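Local coordinates for amino acid adenylation domain-containing protein (Bacillus stratosphericus LAMA 585, PDB 6ULY), which probably selects and activates an alpha-keto acid as its acyl adenylate, serving as the adenylation domain of a nonribosomal depsipeptide synthetase module, at residues Phe273-Ile278 with Met298-Glu303; Ala304-Thr309 with Leu560-Gln565. One frame throughout, in Å; residues are numbered along the deposited sequence.

Interaction 1. Residues Phe273-Ile278 with Met298-Glu303; sequences FAFAMI and MINGAE. With QA7 (5'-O-{(S)-hydroxy[(4-methyl-2-oxopentanoyl)oxy]phosphoryl}adenosine), chain C.
Behind the adenylate pocket, whose wall includes Ala-302 and Glu-303, Phe-275 and Phe-273 of helix 272-279 meet Asn-300 of strand 297-301 and Glu-303 of the loop that follows. Phe-275 and Asn-300 make an amide-pi stack: the amide and ring planes are only 9° apart, and ND2 of Asn-300 sits 3.6 Å above the ring plane, displaced toward the rim. Asn-300 CG lies 3.6 Å from Phe-275 CE1, reached because CG stands anti to the backbone N (chi1 -177°), which lays the amide across the ring. A hydrogen bond from ND2 to Asn-272 OD1 fixes the rotation of that amide. The same ring meets Ile-299 O at its edge, with CZ 3.9 Å from that oxygen, and its CE2 touches Met-298 CB at 4.4 Å; Trp-256 and Phe-313 add edge-to-face neighbours.

Glu-303 reaches back to the start of the helix. Its OE1 accepts a weak, bent bond from Phe-273 N (2.9 Å, 129°) and lies in plane at the edge of the Phe-273 ring, the carboxylate turned roughly perpendicular to the aromatic plane. Meanwhile the backbone of this loop faces the ligand: Ala-302 N is 3.1 Å from N17 of the adenylate, and Glu-303 O is 3.0 Å from N20. Strand 267-270, helix 272-279 and the adjacent parallel strand 297-301 form a beta-alpha-beta crossover, and the Gly-Ala-Glu loop leaving it is typical of the adenine site of ANL adenylating enzymes.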
loop_
_atom_site.group_PDB
_atom_site.type_symbol
_atom_site.label_atom_id
_atom_site.label_comp_id
_atom_site.label_asym_id
_atom_site.label_seq_id
_atom_site.Cartn_x
_atom_site.Cartn_y
_atom_site.Cartn_z
ATOM N N PHE A 273 -17.326 -1.490 -18.036
ATOM C CA PHE A 273 -16.616 -0.943 -19.191
ATOM C C PHE A 273 -17.002 -1.672 -20.472
ATOM O O PHE A 273 -17.086 -1.059 -21.543
ATOM C CB PHE A 273 -15.098 -1.013 -18.972
ATOM C CG PHE A 273 -14.511 -2.391 -19.157
ATOM C CD1 PHE A 273 -14.245 -3.193 -18.065
ATOM C CD2 PHE A 273 -14.208 -2.875 -20.422
ATOM C CE1 PHE A 273 -13.707 -4.457 -18.228
ATOM C CE2 PHE A 273 -13.673 -4.137 -20.588
ATOM C CZ PHE A 273 -13.423 -4.929 -19.488
ATOM N N ALA A 274 -17.227 -2.985 -20.386
ATOM C CA ALA A 274 -17.588 -3.743 -21.577
ATOM C C ALA A 274 -18.921 -3.271 -22.137
ATOM O O ALA A 274 -19.088 -3.163 -23.357
ATOM C CB ALA A 274 -17.635 -5.236 -21.257
ATOM N N PHE A 275 -19.883 -2.977 -21.259
ATOM C CA PHE A 275 -21.152 -2.431 -21.721
ATOM C C PHE A 275 -20.943 -1.087 -22.401
ATOM O O PHE A 275 -21.556 -0.801 -23.438
ATOM C CB PHE A 275 -22.127 -2.294 -20.554
ATOM C CG PHE A 275 -22.515 -3.607 -19.928
ATOM C CD1 PHE A 275 -21.674 -4.233 -19.020
ATOM C CD2 PHE A 275 -23.723 -4.211 -20.239
ATOM C CE1 PHE A 275 -22.025 -5.438 -18.444
ATOM C CE2 PHE A 275 -24.080 -5.418 -19.662
ATOM C CZ PHE A 275 -23.231 -6.030 -18.763
ATOM N N ALA A 276 -20.070 -0.252 -21.838
ATOM C CA ALA A 276 -19.782 1.035 -22.461
ATOM C C ALA A 276 -19.059 0.854 -23.789
ATOM O O ALA A 276 -19.293 1.612 -24.736
ATOM C CB ALA A 276 -18.956 1.900 -21.513
ATOM N N MET A 277 -18.172 -0.142 -23.878
ATOM C CA MET A 277 -17.484 -0.399 -25.138
ATOM C C MET A 277 -18.479 -0.753 -26.236
ATOM O O MET A 277 -18.374 -0.255 -27.362
ATOM C CB MET A 277 -16.458 -1.521 -24.964
ATOM C CG MET A 277 -15.220 -1.127 -24.180
ATOM S SD MET A 277 -14.025 -2.474 -24.008
ATOM C CE MET A 277 -13.284 -2.491 -25.634
ATOM N N ILE A 278 -19.458 -1.606 -25.925
ATOM C CA ILE A 278 -20.478 -1.962 -26.909
ATOM C C ILE A 278 -21.269 -0.727 -27.324
ATOM O O ILE A 278 -21.578 -0.537 -28.507
ATOM C CB ILE A 278 -21.396 -3.065 -26.351
ATOM C CG1 ILE A 278 -20.608 -4.358 -26.122
ATOM C CG2 ILE A 278 -22.565 -3.323 -27.293
ATOM C CD1 ILE A 278 -20.283 -5.118 -27.393
ATOM N N MET A 298 -27.564 -10.820 -17.846
ATOM C CA MET A 298 -26.317 -10.123 -18.156
ATOM C C MET A 298 -25.838 -9.467 -16.864
ATOM O O MET A 298 -26.226 -8.345 -16.536
ATOM C CB MET A 298 -26.505 -9.093 -19.258
ATOM C CG MET A 298 -27.059 -9.651 -20.551
ATOM S SD MET A 298 -26.771 -8.523 -21.927
ATOM C CE MET A 298 -25.049 -8.885 -22.275
ATOM N N ILE A 299 -24.987 -10.177 -16.127
ATOM C CA ILE A 299 -24.484 -9.650 -14.867
ATOM C C ILE A 299 -23.481 -8.542 -15.152
ATOM O O ILE A 299 -22.581 -8.691 -15.989
ATOM C CB ILE A 299 -23.862 -10.771 -14.023
ATOM C CG1 ILE A 299 -24.962 -11.686 -13.483
ATOM C CG2 ILE A 299 -23.036 -10.180 -12.887
ATOM C CD1 ILE A 299 -24.471 -13.043 -13.025
ATOM N N ASN A 300 -23.643 -7.418 -14.462
ATOM C CA ASN A 300 -22.770 -6.257 -14.591
ATOM C C ASN A 300 -22.136 -6.006 -13.228
ATOM O O ASN A 300 -22.812 -5.550 -12.299
ATOM C CB ASN A 300 -23.561 -5.041 -15.076
ATOM C CG ASN A 300 -22.688 -3.826 -15.305
ATOM O OD1 ASN A 300 -21.549 -3.771 -14.849
ATOM N ND2 ASN A 300 -23.227 -2.838 -16.008
ATOM N N GLY A 301 -20.846 -6.311 -13.102
ATOM C CA GLY A 301 -20.171 -6.141 -11.827
ATOM C C GLY A 301 -18.667 -6.168 -11.970
ATOM O O GLY A 301 -18.124 -6.534 -13.016
ATOM N N ALA A 302 -18.006 -5.765 -10.872
ATOM C CA ALA A 302 -16.552 -5.668 -10.722
ATOM C C ALA A 302 -16.123 -4.209 -10.607
ATOM O O ALA A 302 -15.017 -3.916 -10.137
ATOM C CB ALA A 302 -15.794 -6.335 -11.872
ATOM N N GLU A 303 -16.983 -3.286 -11.029
ATOM C CA GLU A 303 -16.700 -1.863 -10.899
ATOM C C GLU A 303 -18.025 -1.112 -10.893
ATOM O O GLU A 303 -19.104 -1.709 -10.951
ATOM C CB GLU A 303 -15.774 -1.375 -12.018
ATOM C CG GLU A 303 -16.299 -1.621 -13.429
ATOM C CD GLU A 303 -15.310 -1.192 -14.503
ATOM O OE1 GLU A 303 -15.729 -0.990 -15.663
ATOM O OE2 GLU A 303 -14.111 -1.056 -14.185
HETATM C C01 QA7 C . -19.461 -9.341 -9.227
HETATM C C02 QA7 C . -18.049 -9.711 -9.483
HETATM C C03 QA7 C . -17.864 -11.195 -9.323
HETATM C C04 QA7 C . -17.243 -8.804 -8.609
HETATM C C05 QA7 C . -16.047 -9.376 -7.916
HETATM C C06 QA7 C . -14.732 -8.681 -8.038
HETATM C C10 QA7 C . -13.386 -6.379 -5.815
HETATM C C11 QA7 C . -13.566 -5.017 -5.753
HETATM C C12 QA7 C . -14.622 -4.673 -4.619
HETATM C C13 QA7 C . -15.133 -3.627 -4.995
HETATM C C14 QA7 C . -15.051 -3.605 -6.639
HETATM C C16 QA7 C . -16.800 -5.001 -7.453
HETATM C C18 QA7 C . -18.354 -3.593 -7.834
HETATM C C19 QA7 C . -19.499 -2.874 -8.164
HETATM C C21 QA7 C . -18.501 -0.979 -7.538
HETATM C C23 QA7 C . -17.310 -2.920 -7.361
HETATM N N15 QA7 C . -16.347 -3.825 -7.143
HETATM N N17 QA7 C . -18.023 -4.881 -7.877
HETATM N N20 QA7 C . -19.528 -1.597 -7.996
HETATM N N22 QA7 C . -17.416 -1.589 -7.224
HETATM N N24 QA7 C . -20.616 -3.558 -8.656
HETATM O O07 QA7 C . -13.642 -9.068 -7.342
HETATM O O09 QA7 C . -12.448 -6.740 -6.759
HETATM O O25 QA7 C . -14.254 -4.512 -6.982
HETATM O O26 QA7 C . -14.437 -2.420 -4.625
HETATM O O27 QA7 C . -14.101 -4.600 -3.211
HETATM O O28 QA7 C . -11.477 -8.546 -8.226
HETATM O O29 QA7 C . -11.639 -8.854 -6.020
HETATM O O30 QA7 C . -14.661 -7.803 -8.741
HETATM O O31 QA7 C . -16.161 -10.303 -7.271
HETATM P P08 QA7 C . -12.295 -8.265 -7.106
#

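Interaction 2. Residues Ala304-Thr309 with Leu560-Gln565; sequences AVVPKT and LKTRWQ. With QA7 (5'-O-{(S)-hydroxy[(4-methyl-2-oxopentanoyl)oxy]phosphoryl}adenosine), chain C; SO4 (sulfate ion), chain P.
Gln-565 reaches across from helix 560-570 to the backbone of Ala-304, joining a helix of what is, by family resemblance, the C-terminal subdomain to the loop that precedes helix 307-317 of the ANL core. The NE2 group has two acceptors. One is Ala-304 O, at 3.0 Å from NE2 and 160° at the hydrogen, approached in the carbonyl plane on a lone pair. The other is O4 of a bound sulfate, 3.1 Å from NE2 and about equally straight at 163°. On the remaining side of the amide, OE1 accepts from Asn-272 ND2, so the whole group is held and its orientation is settled by its partners.

The sulfate, probably from the crystallisation liquor, takes a further bond at O1 from Ala-304 N (3.1 Å), close to the adenine edge of the adenylate. Lys-561 bends at its second torsion and brings NZ to O2 of the sulfate, a weak contact of 3.4 Å. Ala-304 thus has both backbone polar atoms engaged, one by the anion and one by Gln-565.

Val-306, at the N-cap position of helix 307-317, offers CG2 to the opposing helix; this methyl lies anti to its own carbonyl carbon and meets Thr-562 OG1 at 3.9 Å. Just beyond it, the buried Thr-562 hydroxyl is satisfied within the contact, OG1 donating to Thr-309 OG1 across 3.0 Å.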
loop_
_atom_site.group_PDB
_atom_site.type_symbol
_atom_site.label_atom_id
_atom_site.label_comp_id
_atom_site.label_asym_id
_atom_site.label_seq_id
_atom_site.Cartn_x
_atom_site.Cartn_y
_atom_site.Cartn_z
ATOM N N ALA A 304 -17.934 0.212 -10.826
ATOM C CA ALA A 304 -19.126 1.039 -10.724
ATOM C C ALA A 304 -20.066 0.773 -11.892
ATOM O O ALA A 304 -19.667 0.842 -13.059
ATOM C CB ALA A 304 -18.739 2.517 -10.684
ATOM N N VAL A 305 -21.319 0.465 -11.568
ATOM C CA VAL A 305 -22.361 0.254 -12.568
ATOM C C VAL A 305 -23.014 1.606 -12.831
ATOM O O VAL A 305 -23.652 2.180 -11.946
ATOM C CB VAL A 305 -23.390 -0.783 -12.101
ATOM C CG1 VAL A 305 -24.453 -1.011 -13.174
ATOM C CG2 VAL A 305 -22.699 -2.092 -11.746
ATOM N N VAL A 306 -22.848 2.115 -14.045
ATOM C CA VAL A 306 -23.323 3.455 -14.405
ATOM C C VAL A 306 -24.739 3.323 -14.942
ATOM O O VAL A 306 -24.964 2.568 -15.902
ATOM C CB VAL A 306 -22.398 4.109 -15.439
ATOM C CG1 VAL A 306 -22.875 5.519 -15.751
ATOM C CG2 VAL A 306 -20.960 4.121 -14.936
ATOM N N PRO A 307 -25.723 4.033 -14.371
ATOM C CA PRO A 307 -27.097 3.919 -14.889
ATOM C C PRO A 307 -27.219 4.199 -16.379
ATOM O O PRO A 307 -27.859 3.427 -17.105
ATOM C CB PRO A 307 -27.866 4.946 -14.048
ATOM C CG PRO A 307 -27.095 5.049 -12.774
ATOM C CD PRO A 307 -25.655 4.855 -13.147
ATOM N N LYS A 308 -26.627 5.292 -16.859
ATOM C CA LYS A 308 -26.795 5.644 -18.263
ATOM C C LYS A 308 -26.075 4.677 -19.195
ATOM O O LYS A 308 -26.429 4.599 -20.374
ATOM C CB LYS A 308 -26.318 7.076 -18.500
ATOM C CG LYS A 308 -27.318 8.118 -18.017
ATOM C CD LYS A 308 -26.829 9.538 -18.254
ATOM C CE LYS A 308 -27.952 10.545 -18.051
ATOM N NZ LYS A 308 -27.492 11.954 -18.203
ATOM N N THR A 309 -25.087 3.933 -18.696
ATOM C CA THR A 309 -24.425 2.934 -19.528
ATOM C C THR A 309 -25.339 1.738 -19.772
ATOM O O THR A 309 -25.485 1.276 -20.910
ATOM C CB THR A 309 -23.120 2.482 -18.871
ATOM O OG1 THR A 309 -22.195 3.575 -18.826
ATOM C CG2 THR A 309 -22.494 1.329 -19.643
ATOM N N LEU A 560 -17.444 10.618 -18.843
ATOM C CA LEU A 560 -16.025 10.644 -18.499
ATOM C C LEU A 560 -15.658 9.475 -17.590
ATOM O O LEU A 560 -14.655 8.789 -17.822
ATOM C CB LEU A 560 -15.673 11.981 -17.842
ATOM C CG LEU A 560 -14.193 12.353 -17.680
ATOM C CD1 LEU A 560 -13.565 11.642 -16.486
ATOM C CD2 LEU A 560 -13.401 12.057 -18.951
ATOM N N LYS A 561 -16.457 9.234 -16.547
ATOM C CA LYS A 561 -16.219 8.073 -15.694
ATOM C C LYS A 561 -16.250 6.778 -16.497
ATOM O O LYS A 561 -15.541 5.821 -16.164
ATOM C CB LYS A 561 -17.259 8.022 -14.572
ATOM C CG LYS A 561 -17.071 6.871 -13.588
ATOM C CD LYS A 561 -15.792 7.025 -12.775
ATOM C CE LYS A 561 -15.660 5.929 -11.728
ATOM N NZ LYS A 561 -14.526 6.178 -10.788
ATOM N N THR A 562 -17.059 6.731 -17.557
ATOM C CA THR A 562 -17.169 5.530 -18.376
ATOM C C THR A 562 -15.981 5.363 -19.316
ATOM O O THR A 562 -15.572 4.229 -19.590
ATOM C CB THR A 562 -18.484 5.569 -19.166
ATOM O OG1 THR A 562 -19.465 4.767 -18.494
ATOM C CG2 THR A 562 -18.304 5.067 -20.597
ATOM N N ARG A 563 -15.418 6.464 -19.821
ATOM C CA ARG A 563 -14.272 6.355 -20.718
ATOM C C ARG A 563 -13.031 5.876 -19.972
ATOM O O ARG A 563 -12.232 5.106 -20.519
ATOM C CB ARG A 563 -14.007 7.699 -21.397
ATOM C CG ARG A 563 -12.735 7.733 -22.231
ATOM C CD ARG A 563 -12.587 9.050 -22.978
ATOM N NE ARG A 563 -11.273 9.182 -23.603
ATOM C CZ ARG A 563 -10.906 8.562 -24.722
ATOM N NH1 ARG A 563 -11.751 7.750 -25.345
ATOM N NH2 ARG A 563 -9.689 8.749 -25.214
ATOM N N TRP A 564 -12.850 6.320 -18.725
ATOM C CA TRP A 564 -11.696 5.877 -17.949
ATOM C C TRP A 564 -11.811 4.409 -17.559
ATOM O O TRP A 564 -10.793 3.715 -17.462
ATOM C CB TRP A 564 -11.528 6.755 -16.708
ATOM C CG TRP A 564 -11.055 8.145 -17.025
ATOM C CD1 TRP A 564 -10.837 8.676 -18.264
ATOM C CD2 TRP A 564 -10.738 9.179 -16.085
ATOM N NE1 TRP A 564 -10.406 9.975 -18.155
ATOM C CE2 TRP A 564 -10.336 10.310 -16.829
ATOM C CE3 TRP A 564 -10.755 9.261 -14.689
ATOM C CZ2 TRP A 564 -9.955 11.504 -16.222
ATOM C CZ3 TRP A 564 -10.376 10.448 -14.090
ATOM C CH2 TRP A 564 -9.984 11.554 -14.856
ATOM N N GLN A 565 -13.032 3.919 -17.328
ATOM C CA GLN A 565 -13.221 2.485 -17.138
ATOM C C GLN A 565 -12.725 1.704 -18.350
ATOM O O GLN A 565 -12.141 0.623 -18.206
ATOM C CB GLN A 565 -14.695 2.173 -16.881
ATOM C CG GLN A 565 -15.185 2.499 -15.487
ATOM C CD GLN A 565 -16.642 2.118 -15.296
ATOM O OE1 GLN A 565 -17.362 1.868 -16.266
ATOM N NE2 GLN A 565 -17.083 2.066 -14.043
HETATM C C01 QA7 C . -19.461 -9.341 -9.227
HETATM C C02 QA7 C . -18.049 -9.711 -9.483
HETATM C C03 QA7 C . -17.864 -11.195 -9.323
HETATM C C04 QA7 C . -17.243 -8.804 -8.609
HETATM C C05 QA7 C . -16.047 -9.376 -7.916
HETATM C C06 QA7 C . -14.732 -8.681 -8.038
HETATM C C10 QA7 C . -13.386 -6.379 -5.815
HETATM C C11 QA7 C . -13.566 -5.017 -5.753
HETATM C C12 QA7 C . -14.622 -4.673 -4.619
HETATM C C13 QA7 C . -15.133 -3.627 -4.995
HETATM C C14 QA7 C . -15.051 -3.605 -6.639
HETATM C C16 QA7 C . -16.800 -5.001 -7.453
HETATM C C18 QA7 C . -18.354 -3.593 -7.834
HETATM C C19 QA7 C . -19.499 -2.874 -8.164
HETATM C C21 QA7 C . -18.501 -0.979 -7.538
HETATM C C23 QA7 C . -17.310 -2.920 -7.361
HETATM N N15 QA7 C . -16.347 -3.825 -7.143
HETATM N N17 QA7 C . -18.023 -4.881 -7.877
HETATM N N20 QA7 C . -19.528 -1.597 -7.996
HETATM N N22 QA7 C . -17.416 -1.589 -7.224
HETATM N N24 QA7 C . -20.616 -3.558 -8.656
HETATM O O07 QA7 C . -13.642 -9.068 -7.342
HETATM O O09 QA7 C . -12.448 -6.740 -6.759
HETATM O O25 QA7 C . -14.254 -4.512 -6.982
HETATM O O26 QA7 C . -14.437 -2.420 -4.625
HETATM O O27 QA7 C . -14.101 -4.600 -3.211
HETATM O O28 QA7 C . -11.477 -8.546 -8.226
HETATM O O29 QA7 C . -11.639 -8.854 -6.020
HETATM O O30 QA7 C . -14.661 -7.803 -8.741
HETATM O O31 QA7 C . -16.161 -10.303 -7.271
HETATM P P08 QA7 C . -12.295 -8.265 -7.106
HETATM S S SO4 P . -14.601 2.044 -10.765
HETATM O O1 SO4 P . -15.075 1.020 -9.915
HETATM O O2 SO4 P . -13.817 2.932 -9.996
HETATM O O3 SO4 P . -13.803 1.517 -11.805
HETATM O O4 SO4 P . -15.670 2.773 -11.329
#

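From the N terminus, helix 272-279 comes first, and interaction 1 closes a 19-residue loop when strand 297-301 returns beside it. The chain then runs directly from Glu-303 into Ala-304, opening interaction 2, which closes only after 250 further residues when helix 560-570 arrives. The loops therefore stand in series and neither nest nor cross. Their centres are 9 Å apart, and helix 560-570 bridges them: Ala-276 CB meets Thr-562 CG2 at 3.4 Å, and Glu-303 OE1 packs on Gln-565 CD at 3.3 Å. Interaction 1 holds helix 272-279 to the strand and adenine loop within the core; interaction 2 ties the continuation of that loop to helix 560-570.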